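Local coordinates for protein alpha-11 giardin (Giardia intestinalis, PDB 2II2) that binds calcium and, as a member of the annexin family, probably takes part in calcium-dependent phospholipid binding and in parasite attachment to the intestinal mucosa, at residues 99-105 and 224-228. Sequence-based numbering, arbitrary orientation.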
# COMPACT_ATOMS: atom_id res chain seq x y z
N ASP A 99 -2.94 -3.25 1.98
CA ASP A 99 -2.45 -2.12 1.16
C ASP A 99 -3.18 -2.11 -0.20
O ASP A 99 -3.61 -1.06 -0.72
CB ASP A 99 -0.94 -2.23 0.92
CG ASP A 99 -0.11 -1.97 2.16
OD1 ASP A 99 -0.66 -1.51 3.17
OD2 ASP A 99 1.12 -2.23 2.16
N VAL A 100 -3.30 -3.29 -0.79
CA VAL A 100 -3.91 -3.42 -2.09
C VAL A 100 -5.41 -3.16 -2.11
O VAL A 100 -5.87 -2.46 -3.00
CB VAL A 100 -3.60 -4.79 -2.72
CG1 VAL A 100 -4.46 -5.04 -3.96
CG2 VAL A 100 -2.12 -4.86 -3.06
N VAL A 101 -6.16 -3.77 -1.18
CA VAL A 101 -7.61 -3.71 -1.27
C VAL A 101 -8.22 -2.56 -0.49
O VAL A 101 -9.35 -2.17 -0.81
CB VAL A 101 -8.31 -5.06 -0.89
CG1 VAL A 101 -7.73 -6.22 -1.75
CG2 VAL A 101 -8.24 -5.38 0.60
N LEU A 102 -7.53 -2.04 0.51
CA LEU A 102 -8.06 -0.93 1.28
C LEU A 102 -7.78 0.42 0.62
O LEU A 102 -8.57 1.35 0.75
CB LEU A 102 -7.54 -0.95 2.72
CG LEU A 102 -7.87 -2.20 3.56
CD1 LEU A 102 -7.37 -2.02 4.94
CD2 LEU A 102 -9.36 -2.52 3.58
N ILE A 103 -6.67 0.53 -0.08
CA ILE A 103 -6.31 1.79 -0.71
C ILE A 103 -6.67 1.70 -2.19
O ILE A 103 -5.81 1.53 -3.07
CB ILE A 103 -4.83 2.15 -0.47
CG1 ILE A 103 -4.52 2.05 1.05
CG2 ILE A 103 -4.55 3.56 -0.95
CD1 ILE A 103 -3.09 2.36 1.38
N ALA A 104 -7.97 1.79 -2.45
CA ALA A 104 -8.50 1.45 -3.77
C ALA A 104 -9.87 2.03 -3.95
O ALA A 104 -10.74 1.87 -3.08
CB ALA A 104 -8.56 -0.05 -3.96
N THR A 105 -10.06 2.72 -5.07
CA THR A 105 -11.38 3.19 -5.46
C THR A 105 -12.23 2.00 -5.92
O THR A 105 -11.70 0.92 -6.20
CB THR A 105 -11.28 4.14 -6.65
OG1 THR A 105 -10.72 3.42 -7.75
CG2 THR A 105 -10.40 5.36 -6.35
N ILE A 224 -5.69 1.98 8.36
CA ILE A 224 -5.63 2.28 6.94
C ILE A 224 -7.04 2.55 6.39
O ILE A 224 -7.29 3.51 5.63
CB ILE A 224 -4.90 1.18 6.15
CG1 ILE A 224 -3.40 1.24 6.44
CG2 ILE A 224 -5.16 1.30 4.66
CD1 ILE A 224 -2.61 0.05 5.94
N ALA A 225 -7.97 1.66 6.74
CA ALA A 225 -9.35 1.83 6.26
C ALA A 225 -9.97 3.13 6.78
O ALA A 225 -10.63 3.88 6.03
CB ALA A 225 -10.20 0.65 6.61
N HIS A 226 -9.75 3.41 8.05
CA HIS A 226 -10.16 4.67 8.69
C HIS A 226 -9.59 5.87 7.94
O HIS A 226 -10.32 6.76 7.53
CB HIS A 226 -9.66 4.62 10.14
CG HIS A 226 -9.53 5.96 10.79
ND1 HIS A 226 -10.61 6.73 11.14
CD2 HIS A 226 -8.42 6.66 11.12
CE1 HIS A 226 -10.16 7.86 11.66
NE2 HIS A 226 -8.84 7.84 11.67
N TYR A 227 -8.28 5.89 7.77
CA TYR A 227 -7.65 7.05 7.14
C TYR A 227 -8.05 7.20 5.68
O TYR A 227 -8.12 8.32 5.21
CB TYR A 227 -6.14 7.03 7.33
CG TYR A 227 -5.70 7.56 8.68
CD1 TYR A 227 -4.88 6.83 9.52
CD2 TYR A 227 -6.11 8.83 9.11
CE1 TYR A 227 -4.47 7.34 10.77
CE2 TYR A 227 -5.71 9.34 10.35
CZ TYR A 227 -4.89 8.59 11.17
OH TYR A 227 -4.47 9.14 12.36
N TYR A 228 -8.28 6.09 4.98
CA TYR A 228 -8.68 6.15 3.58
C TYR A 228 -9.95 6.97 3.42
O TYR A 228 -10.08 7.74 2.47
CB TYR A 228 -8.88 4.73 3.01
CG TYR A 228 -9.15 4.79 1.52
CD1 TYR A 228 -8.09 4.82 0.61
CD2 TYR A 228 -10.43 4.83 1.03
CE1 TYR A 228 -8.32 4.91 -0.76
CE2 TYR A 228 -10.67 4.94 -0.34
CZ TYR A 228 -9.61 4.97 -1.24
OH TYR A 228 -9.83 5.08 -2.60
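Tyr228 reaches from helix 216-230 to Leu102 and Ala104, in the turn that joins helices 94-102 and 106-120, in a buried helix-helix contact of the all-helical annexin fold. With CG anti to the backbone N (chi1 -174°), the phenol is carried over to residues 102-105. Leu102 O sits 3.5 Å over one face of the Tyr228 ring, nearer its rim than its centre, and also accepts a weak hydrogen bond from Ala104 N within the turn. Ile103 meets the same ring obliquely, its CA 3.7 Å from Tyr228 CE1 and its CG2 4.0 Å from the same carbon. Backbone thus supplies much of the surface against which the ring rests.

One turn earlier, Ile224 sets its CG2 methyl against two neighbours of the other segment. This branch meets Leu102 CB at 3.8 Å and Ile103 CG1 at 3.7 Å, each side chain crossing Ile224 at about a right angle. The other arm of Ile224 is extended, and its CD1 comes to rest beside Asp99 OD1. That carboxylate is buried but paired with two arginines, OD1 with Arg220 and OD2 with Arg258, so its charge is probably well compensated beside the aliphatic tip. Leu102 closes the group with CD1 at 4.2 Å from Ala225 CB. Helix 232-244 extends the apolar cluster, with Val236 against Ile103 and Tyr238 against Ile224, while helix 137-147 packs Ala145 on Leu102 and Leu141 on Ala225.

At the N-cap of helix 106-120, the CG2 methyl of Thr105 touches Tyr228 OH, and the same hydroxyl oxygen lies 3.3 Å from the carbonyl carbon of Ala104.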